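PDB 5BZ1: suppressor protein MPT5 from Saccharomyces cerevisiae, which binds specific sequences in the 3'-UTRs of target mRNAs through its Pumilio-repeat domain and regulates those mRNAs post-transcriptionally, including repression of HO. Local coordinates for residues L18-F23 against L54-D59; F221-K226 against E258-K263; T134-L139 against I171-H176. All blocks are in the same frame, centred on the assembly; numbering follows the deposited sequence.

Interaction 1 (L18-F23 against L54-D59). With nucleotides of chain B.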
loop_
_atom_site.group_PDB
_atom_site.type_symbol
_atom_site.label_atom_id
_atom_site.label_comp_id
_atom_site.label_asym_id
_atom_site.label_seq_id
_atom_site.Cartn_x
_atom_site.Cartn_y
_atom_site.Cartn_z
ATOM N N LEU A 18 5.868 33.846 -23.222
ATOM C CA LEU A 18 4.827 32.966 -23.748
ATOM C C LEU A 18 4.587 31.777 -22.813
ATOM O O LEU A 18 3.458 31.318 -22.652
ATOM C CB LEU A 18 5.201 32.466 -25.147
ATOM C CG LEU A 18 5.379 33.509 -26.255
ATOM C CD1 LEU A 18 5.865 32.861 -27.543
ATOM C CD2 LEU A 18 4.077 34.236 -26.502
ATOM N N ALA A 19 5.661 31.297 -22.193
ATOM C CA ALA A 19 5.613 30.105 -21.345
ATOM C C ALA A 19 4.651 30.232 -20.162
ATOM O O ALA A 19 3.931 29.286 -19.836
ATOM C CB ALA A 19 7.011 29.755 -20.854
ATOM N N THR A 20 4.650 31.401 -19.522
ATOM C CA THR A 20 3.817 31.645 -18.346
ATOM C C THR A 20 2.473 32.282 -18.694
ATOM O O THR A 20 1.722 32.693 -17.802
ATOM C CB THR A 20 4.535 32.539 -17.321
ATOM O OG1 THR A 20 4.835 33.807 -17.915
ATOM C CG2 THR A 20 5.824 31.879 -16.855
ATOM N N ASP A 21 2.182 32.369 -19.987
ATOM C CA ASP A 21 0.900 32.877 -20.461
ATOM C C ASP A 21 0.080 31.692 -20.963
ATOM O O ASP A 21 0.630 30.798 -21.604
ATOM C CB ASP A 21 1.121 33.884 -21.589
ATOM C CG ASP A 21 -0.170 34.500 -22.085
ATOM O OD1 ASP A 21 -0.686 34.042 -23.127
ATOM O OD2 ASP A 21 -0.668 35.445 -21.436
ATOM N N GLN A 22 -1.220 31.669 -20.672
ATOM C CA GLN A 22 -2.047 30.518 -21.036
ATOM C C GLN A 22 -2.053 30.256 -22.537
ATOM O O GLN A 22 -1.815 29.133 -22.984
ATOM C CB GLN A 22 -3.490 30.674 -20.553
ATOM C CG GLN A 22 -4.352 29.453 -20.894
ATOM C CD GLN A 22 -5.837 29.674 -20.683
ATOM O OE1 GLN A 22 -6.656 28.829 -21.046
ATOM N NE2 GLN A 22 -6.193 30.809 -20.095
ATOM N N PHE A 23 -2.322 31.296 -23.315
ATOM C CA PHE A 23 -2.433 31.129 -24.755
ATOM C C PHE A 23 -1.069 31.108 -25.442
ATOM O O PHE A 23 -0.915 30.497 -26.499
ATOM C CB PHE A 23 -3.369 32.186 -25.339
ATOM C CG PHE A 23 -4.778 32.070 -24.833
ATOM C CD1 PHE A 23 -5.700 31.275 -25.497
ATOM C CD2 PHE A 23 -5.172 32.729 -23.677
ATOM C CE1 PHE A 23 -6.996 31.152 -25.030
ATOM C CE2 PHE A 23 -6.469 32.610 -23.203
ATOM C CZ PHE A 23 -7.380 31.821 -23.881
ATOM N N LEU A 54 12.855 25.623 -12.916
ATOM C CA LEU A 54 12.136 25.457 -11.656
ATOM C C LEU A 54 10.886 26.332 -11.620
ATOM O O LEU A 54 9.821 25.885 -11.187
ATOM C CB LEU A 54 13.032 25.779 -10.459
ATOM C CG LEU A 54 12.334 25.665 -9.099
ATOM C CD1 LEU A 54 11.835 24.242 -8.872
ATOM C CD2 LEU A 54 13.248 26.100 -7.965
ATOM N N ASP A 55 11.022 27.572 -12.089
ATOM C CA ASP A 55 9.914 28.521 -12.102
ATOM C C ASP A 55 8.749 27.995 -12.946
ATOM O O ASP A 55 7.596 28.024 -12.518
ATOM C CB ASP A 55 10.386 29.874 -12.646
ATOM C CG ASP A 55 11.682 30.346 -12.003
ATOM O OD1 ASP A 55 11.647 31.311 -11.210
ATOM O OD2 ASP A 55 12.735 29.744 -12.295
ATOM N N LEU A 56 9.067 27.502 -14.140
ATOM C CA LEU A 56 8.060 26.991 -15.065
ATOM C C LEU A 56 7.369 25.730 -14.538
ATOM O O LEU A 56 6.151 25.581 -14.660
ATOM C CB LEU A 56 8.691 26.723 -16.431
ATOM C CG LEU A 56 9.262 27.962 -17.119
ATOM C CD1 LEU A 56 9.868 27.612 -18.469
ATOM C CD2 LEU A 56 8.184 29.020 -17.280
ATOM N N ILE A 57 8.155 24.832 -13.951
ATOM C CA ILE A 57 7.639 23.601 -13.355
ATOM C C ILE A 57 6.556 23.895 -12.315
ATOM O O ILE A 57 5.597 23.132 -12.163
ATOM C CB ILE A 57 8.797 22.778 -12.739
ATOM C CG1 ILE A 57 9.504 21.971 -13.828
ATOM C CG2 ILE A 57 8.306 21.847 -11.634
ATOM C CD1 ILE A 57 10.834 21.381 -13.397
ATOM N N LEU A 58 6.700 25.023 -11.626
ATOM C CA LEU A 58 5.763 25.419 -10.582
ATOM C C LEU A 58 4.642 26.333 -11.090
ATOM O O LEU A 58 3.759 26.723 -10.321
ATOM C CB LEU A 58 6.519 26.112 -9.447
ATOM C CG LEU A 58 7.665 25.306 -8.834
ATOM C CD1 LEU A 58 8.423 26.134 -7.814
ATOM C CD2 LEU A 58 7.132 24.041 -8.187
ATOM N N ASP A 59 4.671 26.662 -12.379
ATOM C CA ASP A 59 3.760 27.659 -12.934
ATOM C C ASP A 59 2.443 27.039 -13.398
ATOM O O ASP A 59 2.437 25.941 -13.960
ATOM C CB ASP A 59 4.434 28.391 -14.096
ATOM C CG ASP A 59 3.659 29.610 -14.547
ATOM O OD1 ASP A 59 3.841 30.688 -13.939
ATOM O OD2 ASP A 59 2.864 29.488 -15.505
ATOM P P A B 10 -8.266 23.387 -15.012
ATOM O OP1 A B 10 -9.512 24.140 -14.723
ATOM O OP2 A B 10 -8.345 22.050 -15.651
ATOM O "O5'" A B 10 -7.344 24.326 -15.907
ATOM C "C5'" A B 10 -6.743 25.492 -15.354
ATOM C "C4'" A B 10 -6.347 26.483 -16.417
ATOM O "O4'" A B 10 -5.287 25.915 -17.238
ATOM C "C3'" A B 10 -7.462 26.890 -17.381
ATOM O "O3'" A B 10 -7.293 28.261 -17.741
ATOM C "C2'" A B 10 -7.190 26.012 -18.599
ATOM O "O2'" A B 10 -7.702 26.515 -19.816
ATOM C "C1'" A B 10 -5.666 25.969 -18.600
ATOM N N9 A B 10 -5.086 24.821 -19.307
ATOM C C8 A B 10 -5.528 23.522 -19.354
ATOM N N7 A B 10 -4.776 22.742 -20.090
ATOM C C5 A B 10 -3.771 23.577 -20.566
ATOM C C6 A B 10 -2.657 23.359 -21.404
ATOM N N6 A B 10 -2.345 22.176 -21.939
ATOM N N1 A B 10 -1.859 24.418 -21.675
ATOM C C2 A B 10 -2.161 25.609 -21.140
ATOM N N3 A B 10 -3.176 25.935 -20.342
ATOM C C4 A B 10 -3.953 24.864 -20.090
HETATM O O HOH W 1 1.586 32.365 -15.024
#
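Leu-56 reaches Ala-19 and Thr-20 with a single methyl. Its CD2 lies 3.8 Å from Ala-19 CB and 3.7 Å from Thr-20 CG2. This is the tight side; Ala-19 and Leu-56 are buried, and helix 62-69 closes it further, with Leu-65 on Ala-19 and Val-66 on Leu-56. Thr-20 has CG2 anti to its carbonyl carbon, which sets that methyl against Leu-56 CD2 and Asp-59 OD1.

The other side is looser, polar and partly open to solvent. The Asp-59 side chain crosses that of Thr-20 at about a right angle. Asp-59 OD1 is 3.7 Å from Thr-20 CG2, and no direct hydrogen bond joins the two segments. A water spans the gap instead, 2.8 Å from Thr-20 O and 3.0 Å from Asp-59 OD1. Asp-59 OD2 caps the following helix through Phe-61 N and Gly-62 N. Asp-21 does a similar job for helix 22-32, weakly at Phe-23 N and also at Gly-24 N. On that helix Gln-22 extends to the RNA, where OE1 accepts from O2' of A10 of chain B at 2.8 Å. Two short helices thus pack side by side, each followed by a capped turn, as in neighbouring repeats of the Pumilio (PUF) alpha-helical solenoid.

Interaction 2 (F221-K226 against E258-K263). With nucleotides of chain B.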
loop_
_atom_site.group_PDB
_atom_site.type_symbol
_atom_site.label_atom_id
_atom_site.label_comp_id
_atom_site.label_asym_id
_atom_site.label_seq_id
_atom_site.Cartn_x
_atom_site.Cartn_y
_atom_site.Cartn_z
ATOM N N PHE A 221 -2.718 -6.498 4.565
ATOM C CA PHE A 221 -1.906 -6.583 3.355
ATOM C C PHE A 221 -0.719 -7.527 3.554
ATOM O O PHE A 221 -0.402 -8.324 2.672
ATOM C CB PHE A 221 -1.418 -5.201 2.911
ATOM C CG PHE A 221 -0.889 -5.175 1.502
ATOM C CD1 PHE A 221 -1.734 -4.883 0.440
ATOM C CD2 PHE A 221 0.442 -5.466 1.237
ATOM C CE1 PHE A 221 -1.257 -4.870 -0.866
ATOM C CE2 PHE A 221 0.928 -5.455 -0.067
ATOM C CZ PHE A 221 0.074 -5.157 -1.118
ATOM N N LEU A 222 -0.068 -7.433 4.713
ATOM C CA LEU A 222 1.022 -8.344 5.057
ATOM C C LEU A 222 0.554 -9.797 5.052
ATOM O O LEU A 222 1.275 -10.689 4.606
ATOM C CB LEU A 222 1.607 -8.007 6.428
ATOM C CG LEU A 222 2.516 -6.791 6.566
ATOM C CD1 LEU A 222 3.247 -6.827 7.902
ATOM C CD2 LEU A 222 3.504 -6.731 5.414
ATOM N N LEU A 223 -0.659 -10.025 5.546
ATOM C CA LEU A 223 -1.200 -11.376 5.672
ATOM C C LEU A 223 -1.456 -12.034 4.309
ATOM O O LEU A 223 -1.651 -13.248 4.226
ATOM C CB LEU A 223 -2.472 -11.366 6.529
ATOM C CG LEU A 223 -2.272 -11.166 8.032
ATOM C CD1 LEU A 223 -3.601 -10.978 8.761
ATOM C CD2 LEU A 223 -1.515 -12.342 8.621
ATOM N N ASP A 224 -1.443 -11.231 3.248
ATOM C CA ASP A 224 -1.620 -11.741 1.890
ATOM C C ASP A 224 -0.289 -12.038 1.197
ATOM O O ASP A 224 -0.265 -12.596 0.098
ATOM C CB ASP A 224 -2.446 -10.762 1.048
ATOM C CG ASP A 224 -3.939 -10.941 1.237
ATOM O OD1 ASP A 224 -4.371 -12.076 1.526
ATOM O OD2 ASP A 224 -4.681 -9.949 1.090
ATOM N N ILE A 225 0.816 -11.663 1.837
ATOM C CA ILE A 225 2.139 -11.957 1.292
ATOM C C ILE A 225 2.628 -13.325 1.780
ATOM O O ILE A 225 3.076 -13.467 2.920
ATOM C CB ILE A 225 3.163 -10.866 1.656
ATOM C CG1 ILE A 225 2.632 -9.489 1.259
ATOM C CG2 ILE A 225 4.502 -11.145 0.982
ATOM C CD1 ILE A 225 3.549 -8.343 1.637
ATOM N N LYS A 226 2.543 -14.320 0.899
ATOM C CA LYS A 226 2.834 -15.712 1.242
ATOM C C LYS A 226 4.261 -15.946 1.737
ATOM O O LYS A 226 4.491 -16.787 2.606
ATOM C CB LYS A 226 2.536 -16.618 0.047
ATOM C CG LYS A 226 1.102 -16.522 -0.455
ATOM C CD LYS A 226 0.891 -17.347 -1.718
ATOM C CE LYS A 226 -0.568 -17.301 -2.165
ATOM N NZ LYS A 226 -0.880 -18.340 -3.193
ATOM N N GLU A 258 -10.454 -11.795 11.493
ATOM C CA GLU A 258 -11.111 -12.633 10.491
ATOM C C GLU A 258 -10.151 -13.055 9.380
ATOM O O GLU A 258 -10.117 -14.221 8.984
ATOM C CB GLU A 258 -12.300 -11.900 9.871
ATOM C CG GLU A 258 -13.455 -11.629 10.819
ATOM C CD GLU A 258 -14.671 -11.084 10.094
ATOM O OE1 GLU A 258 -14.772 -9.848 9.949
ATOM O OE2 GLU A 258 -15.522 -11.894 9.667
ATOM N N LYS A 259 -9.383 -12.102 8.865
ATOM C CA LYS A 259 -8.440 -12.406 7.798
ATOM C C LYS A 259 -7.381 -13.389 8.290
ATOM O O LYS A 259 -6.960 -14.277 7.552
ATOM C CB LYS A 259 -7.776 -11.137 7.270
ATOM C CG LYS A 259 -6.886 -11.398 6.065
ATOM C CD LYS A 259 -6.560 -10.124 5.327
ATOM C CE LYS A 259 -5.926 -10.417 3.976
ATOM N NZ LYS A 259 -6.904 -10.933 2.979
ATOM N N PHE A 260 -6.969 -13.230 9.545
ATOM C CA PHE A 260 -5.982 -14.111 10.153
ATOM C C PHE A 260 -6.526 -15.539 10.239
ATOM O O PHE A 260 -5.845 -16.501 9.880
ATOM C CB PHE A 260 -5.605 -13.590 11.542
ATOM C CG PHE A 260 -4.506 -14.370 12.214
ATOM C CD1 PHE A 260 -3.186 -14.216 11.816
ATOM C CD2 PHE A 260 -4.792 -15.244 13.255
ATOM C CE1 PHE A 260 -2.169 -14.930 12.434
ATOM C CE2 PHE A 260 -3.781 -15.959 13.880
ATOM C CZ PHE A 260 -2.469 -15.803 13.466
ATOM N N ILE A 261 -7.765 -15.663 10.709
ATOM C CA ILE A 261 -8.415 -16.962 10.845
ATOM C C ILE A 261 -8.604 -17.651 9.491
ATOM O O ILE A 261 -8.284 -18.835 9.345
ATOM C CB ILE A 261 -9.760 -16.837 11.585
ATOM C CG1 ILE A 261 -9.516 -16.484 13.055
ATOM C CG2 ILE A 261 -10.564 -18.130 11.486
ATOM C CD1 ILE A 261 -10.779 -16.147 13.834
ATOM N N LYS A 262 -9.123 -16.916 8.510
ATOM C CA LYS A 262 -9.283 -17.445 7.157
ATOM C C LYS A 262 -7.946 -17.902 6.574
ATOM O O LYS A 262 -7.881 -18.896 5.852
ATOM C CB LYS A 262 -9.928 -16.406 6.234
ATOM C CG LYS A 262 -11.406 -16.138 6.510
ATOM C CD LYS A 262 -11.998 -15.205 5.456
ATOM C CE LYS A 262 -12.698 -14.016 6.098
ATOM N NZ LYS A 262 -13.219 -13.056 5.081
ATOM N N LYS A 263 -6.881 -17.172 6.892
ATOM C CA LYS A 263 -5.548 -17.521 6.415
ATOM C C LYS A 263 -5.088 -18.856 7.002
ATOM O O LYS A 263 -4.499 -19.684 6.305
ATOM C CB LYS A 263 -4.546 -16.421 6.763
ATOM C CG LYS A 263 -3.166 -16.663 6.183
ATOM C CD LYS A 263 -2.203 -15.539 6.513
ATOM C CE LYS A 263 -0.837 -15.820 5.911
ATOM N NZ LYS A 263 -0.893 -15.948 4.427
ATOM P P G B 2 -24.112 -3.166 8.843
ATOM O OP1 G B 2 -24.350 -1.784 8.367
ATOM O OP2 G B 2 -24.232 -4.309 7.900
ATOM O "O5'" G B 2 -22.657 -3.218 9.479
ATOM C "C5'" G B 2 -22.336 -2.448 10.627
ATOM C "C4'" G B 2 -20.852 -2.433 10.862
ATOM O "O4'" G B 2 -20.398 -3.769 11.182
ATOM C "C3'" G B 2 -20.007 -2.034 9.666
ATOM O "O3'" G B 2 -19.948 -0.631 9.485
ATOM C "C2'" G B 2 -18.662 -2.677 9.978
ATOM O "O2'" G B 2 -17.916 -1.885 10.891
ATOM C "C1'" G B 2 -19.093 -3.966 10.684
ATOM N N9 G B 2 -19.104 -5.128 9.774
ATOM C C8 G B 2 -19.993 -5.419 8.763
ATOM N N7 G B 2 -19.701 -6.533 8.147
ATOM C C5 G B 2 -18.557 -7.007 8.776
ATOM C C6 G B 2 -17.781 -8.171 8.541
ATOM O O6 G B 2 -17.952 -9.059 7.700
ATOM N N1 G B 2 -16.710 -8.251 9.422
ATOM C C2 G B 2 -16.424 -7.327 10.398
ATOM N N2 G B 2 -15.345 -7.573 11.154
ATOM N N3 G B 2 -17.135 -6.238 10.625
ATOM C C4 G B 2 -18.179 -6.143 9.781
#
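The Phe-260 ring takes Leu-223 at its edge: CD2 sits near the ring plane, 4.1 Å from Phe-260 CD1. Outside the two segments, Leu-233 and Ile-297 also pack on Phe-260. The second flat group is the Asp-224 carboxylate. Lys-259 approaches from beyond the two oxygens, crossing Asp-224 at about a right angle, with CE and NZ both off the carboxylate plane on the same side. Lys-259 NZ is 3.1 Å from both Asp-224 OD1 and Asp-224 OD2. The two hydrogen bonds are weak, but together they form a salt bridge on the exposed side of the contact.

The segments belong to Pumilio repeats 6 and 7 of the PUF solenoid. The third flat group, the Glu-258 carboxylate, faces the RNA from helix 253-273. Its OE1 accepts from both N1 and N2 of G2 of chain B, each at 2.6 Å. Its OE2 is held by Thr-324, which helps to fix the carboxylate against the base.

One turn on from Lys-259, Lys-263 crosses Leu-223 at a slant, with CD 3.9 Å from Leu-223 CD2. The chain is extended as far as CE and then bends (chi4 60°), bringing NZ to Leu-223 O at 2.8 Å. A leucine here would probably leave the Leu-223 carbonyl without its lysine donor and Asp-229 without its salt-bridge mate. In the native chain NZ serves both, 24° out of the Leu-223 carbonyl plane.

Interaction 3 (T134-L139 against I171-H176)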
loop_
_atom_site.group_PDB
_atom_site.type_symbol
_atom_site.label_atom_id
_atom_site.label_comp_id
_atom_site.label_asym_id
_atom_site.label_seq_id
_atom_site.Cartn_x
_atom_site.Cartn_y
_atom_site.Cartn_z
ATOM N N THR A 134 6.696 13.468 4.956
ATOM C CA THR A 134 5.759 14.499 4.522
ATOM C C THR A 134 5.292 14.269 3.081
ATOM O O THR A 134 4.099 14.360 2.794
ATOM C CB THR A 134 6.373 15.900 4.670
ATOM O OG1 THR A 134 6.489 16.219 6.065
ATOM C CG2 THR A 134 5.509 16.946 3.983
ATOM N N LEU A 135 6.226 13.950 2.189
ATOM C CA LEU A 135 5.890 13.647 0.799
ATOM C C LEU A 135 4.947 12.447 0.682
ATOM O O LEU A 135 3.990 12.472 -0.095
ATOM C CB LEU A 135 7.159 13.390 -0.016
ATOM C CG LEU A 135 8.013 14.620 -0.314
ATOM C CD1 LEU A 135 9.155 14.275 -1.251
ATOM C CD2 LEU A 135 7.157 15.720 -0.906
ATOM N N ILE A 136 5.227 11.401 1.455
ATOM C CA ILE A 136 4.424 10.180 1.436
ATOM C C ILE A 136 2.964 10.474 1.794
ATOM O O ILE A 136 2.043 9.909 1.203
ATOM C CB ILE A 136 5.011 9.114 2.394
ATOM C CG1 ILE A 136 6.348 8.601 1.859
ATOM C CG2 ILE A 136 4.054 7.947 2.575
ATOM C CD1 ILE A 136 7.095 7.694 2.820
ATOM N N ASN A 137 2.763 11.378 2.750
ATOM C CA ASN A 137 1.424 11.724 3.216
ATOM C C ASN A 137 0.805 12.942 2.534
ATOM O O ASN A 137 -0.383 13.214 2.710
ATOM C CB ASN A 137 1.427 11.931 4.733
ATOM C CG ASN A 137 1.566 10.631 5.497
ATOM O OD1 ASN A 137 1.358 9.554 4.944
ATOM N ND2 ASN A 137 1.910 10.726 6.778
ATOM N N ASP A 138 1.604 13.676 1.768
ATOM C CA ASP A 138 1.129 14.924 1.172
ATOM C C ASP A 138 0.156 14.702 0.014
ATOM O O ASP A 138 0.348 13.809 -0.819
ATOM C CB ASP A 138 2.302 15.795 0.707
ATOM C CG ASP A 138 1.850 17.143 0.177
ATOM O OD1 ASP A 138 1.582 18.050 0.995
ATOM O OD2 ASP A 138 1.766 17.293 -1.059
ATOM N N LEU A 139 -0.886 15.530 -0.013
ATOM C CA LEU A 139 -1.919 15.507 -1.043
ATOM C C LEU A 139 -1.341 15.471 -2.462
ATOM O O LEU A 139 -1.843 14.752 -3.329
ATOM C CB LEU A 139 -2.820 16.731 -0.869
ATOM C CG LEU A 139 -3.867 17.042 -1.937
ATOM C CD1 LEU A 139 -4.886 15.917 -2.028
ATOM C CD2 LEU A 139 -4.555 18.366 -1.638
ATOM N N ILE A 171 4.114 4.337 12.007
ATOM C CA ILE A 171 2.817 4.786 12.501
ATOM C C ILE A 171 2.323 5.987 11.687
ATOM O O ILE A 171 1.213 5.975 11.145
ATOM C CB ILE A 171 2.888 5.180 13.986
ATOM C CG1 ILE A 171 3.327 3.991 14.840
ATOM C CG2 ILE A 171 1.535 5.698 14.469
ATOM C CD1 ILE A 171 2.238 2.955 15.026
ATOM N N THR A 172 3.160 7.019 11.613
ATOM C CA THR A 172 2.837 8.254 10.898
ATOM C C THR A 172 2.319 7.973 9.485
ATOM O O THR A 172 1.394 8.630 9.008
ATOM C CB THR A 172 4.066 9.179 10.807
ATOM O OG1 THR A 172 4.663 9.314 12.102
ATOM C CG2 THR A 172 3.670 10.559 10.278
ATOM N N ILE A 173 2.910 6.973 8.840
ATOM C CA ILE A 173 2.552 6.595 7.479
ATOM C C ILE A 173 1.333 5.662 7.396
ATOM O O ILE A 173 0.399 5.930 6.641
ATOM C CB ILE A 173 3.767 5.961 6.767
ATOM C CG1 ILE A 173 4.814 7.039 6.475
ATOM C CG2 ILE A 173 3.346 5.260 5.482
ATOM C CD1 ILE A 173 6.212 6.502 6.245
ATOM N N SER A 174 1.344 4.574 8.165
ATOM C CA SER A 174 0.296 3.555 8.076
ATOM C C SER A 174 -1.075 4.045 8.543
ATOM O O SER A 174 -2.103 3.531 8.104
ATOM C CB SER A 174 0.685 2.308 8.874
ATOM O OG SER A 174 1.887 1.734 8.402
ATOM N N THR A 175 -1.083 5.026 9.442
ATOM C CA THR A 175 -2.331 5.542 9.998
ATOM C C THR A 175 -2.800 6.793 9.267
ATOM O O THR A 175 -3.712 7.490 9.725
ATOM C CB THR A 175 -2.202 5.859 11.498
ATOM O OG1 THR A 175 -1.299 6.956 11.683
ATOM C CG2 THR A 175 -1.685 4.641 12.255
ATOM N N HIS A 176 -2.169 7.078 8.132
ATOM C CA HIS A 176 -2.568 8.218 7.315
ATOM C C HIS A 176 -3.336 7.757 6.071
ATOM O O HIS A 176 -3.002 6.738 5.459
ATOM C CB HIS A 176 -1.343 9.048 6.918
ATOM C CG HIS A 176 -1.677 10.362 6.292
ATOM N ND1 HIS A 176 -2.050 10.484 4.964
ATOM C CD2 HIS A 176 -1.688 11.618 6.792
ATOM C CE1 HIS A 176 -2.278 11.748 4.686
ATOM N NE2 HIS A 176 -2.065 12.466 5.782
#
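Asn-137 of Pumilio repeat 4 lies flat on the His-176 ring of repeat 5, joining two neighbouring units of the PUF alpha-helical solenoid. The stack can be followed along the asparagine. CB stands 3.6 Å above the centroid of the His-176 ring, almost on its normal, in a CH-pi contact. CG comes next, 3.3 Å from His-176 CG. The amide and ring planes are only 9° apart, and the amide stacks on the ring, with CB over its centre. OD1 lies over the CB-CG bond of His-176, 3.4 Å from CB. ND2 stays close to the ring, 3.6 Å from His-176 CG, and donates to Thr-172 O at 3.1 Å with an N-H...O angle of 151°. It comes from well above the carbonyl plane. This bond probably fixes the rotation of the amide.

The ring is held too. His-176 has CG anti to its backbone N (chi1 -170°), which carries the imidazole across to Asn-137. ND1 accepts from His-178 N, capping the turn into helix 179-189, and the His-178 ring meets that of His-176.

Beside the polar pair two buried isoleucines meet. Ile-136 crosses Ile-173 at about a right angle, and Val-182 packs on Ile-136. The closest approach of the two is Ile-136 CD1 to Ile-173 CD1 at 3.7 Å.

How the interactions relate
Along the chain the contacts come in series: interaction 1, then interaction 3, then interaction 2. They share no helix and do not touch. Their centres lie about 30 Å apart between interactions 1 and 3, 24 Å between 3 and 2, and 49 Å between 1 and 2. Each joins successive Pumilio repeats of one PUF domain: 1 to 2, 4 to 5 and 6 to 7. Interactions 1 and 2 lie on opposite sides of the chain's centre. A10 of chain B is bound at interaction 1 and G2 of chain B at interaction 2, so the RNA runs antiparallel to the protein. Such inter-repeat contacts probably help to set how the repeats follow one another along the RNA.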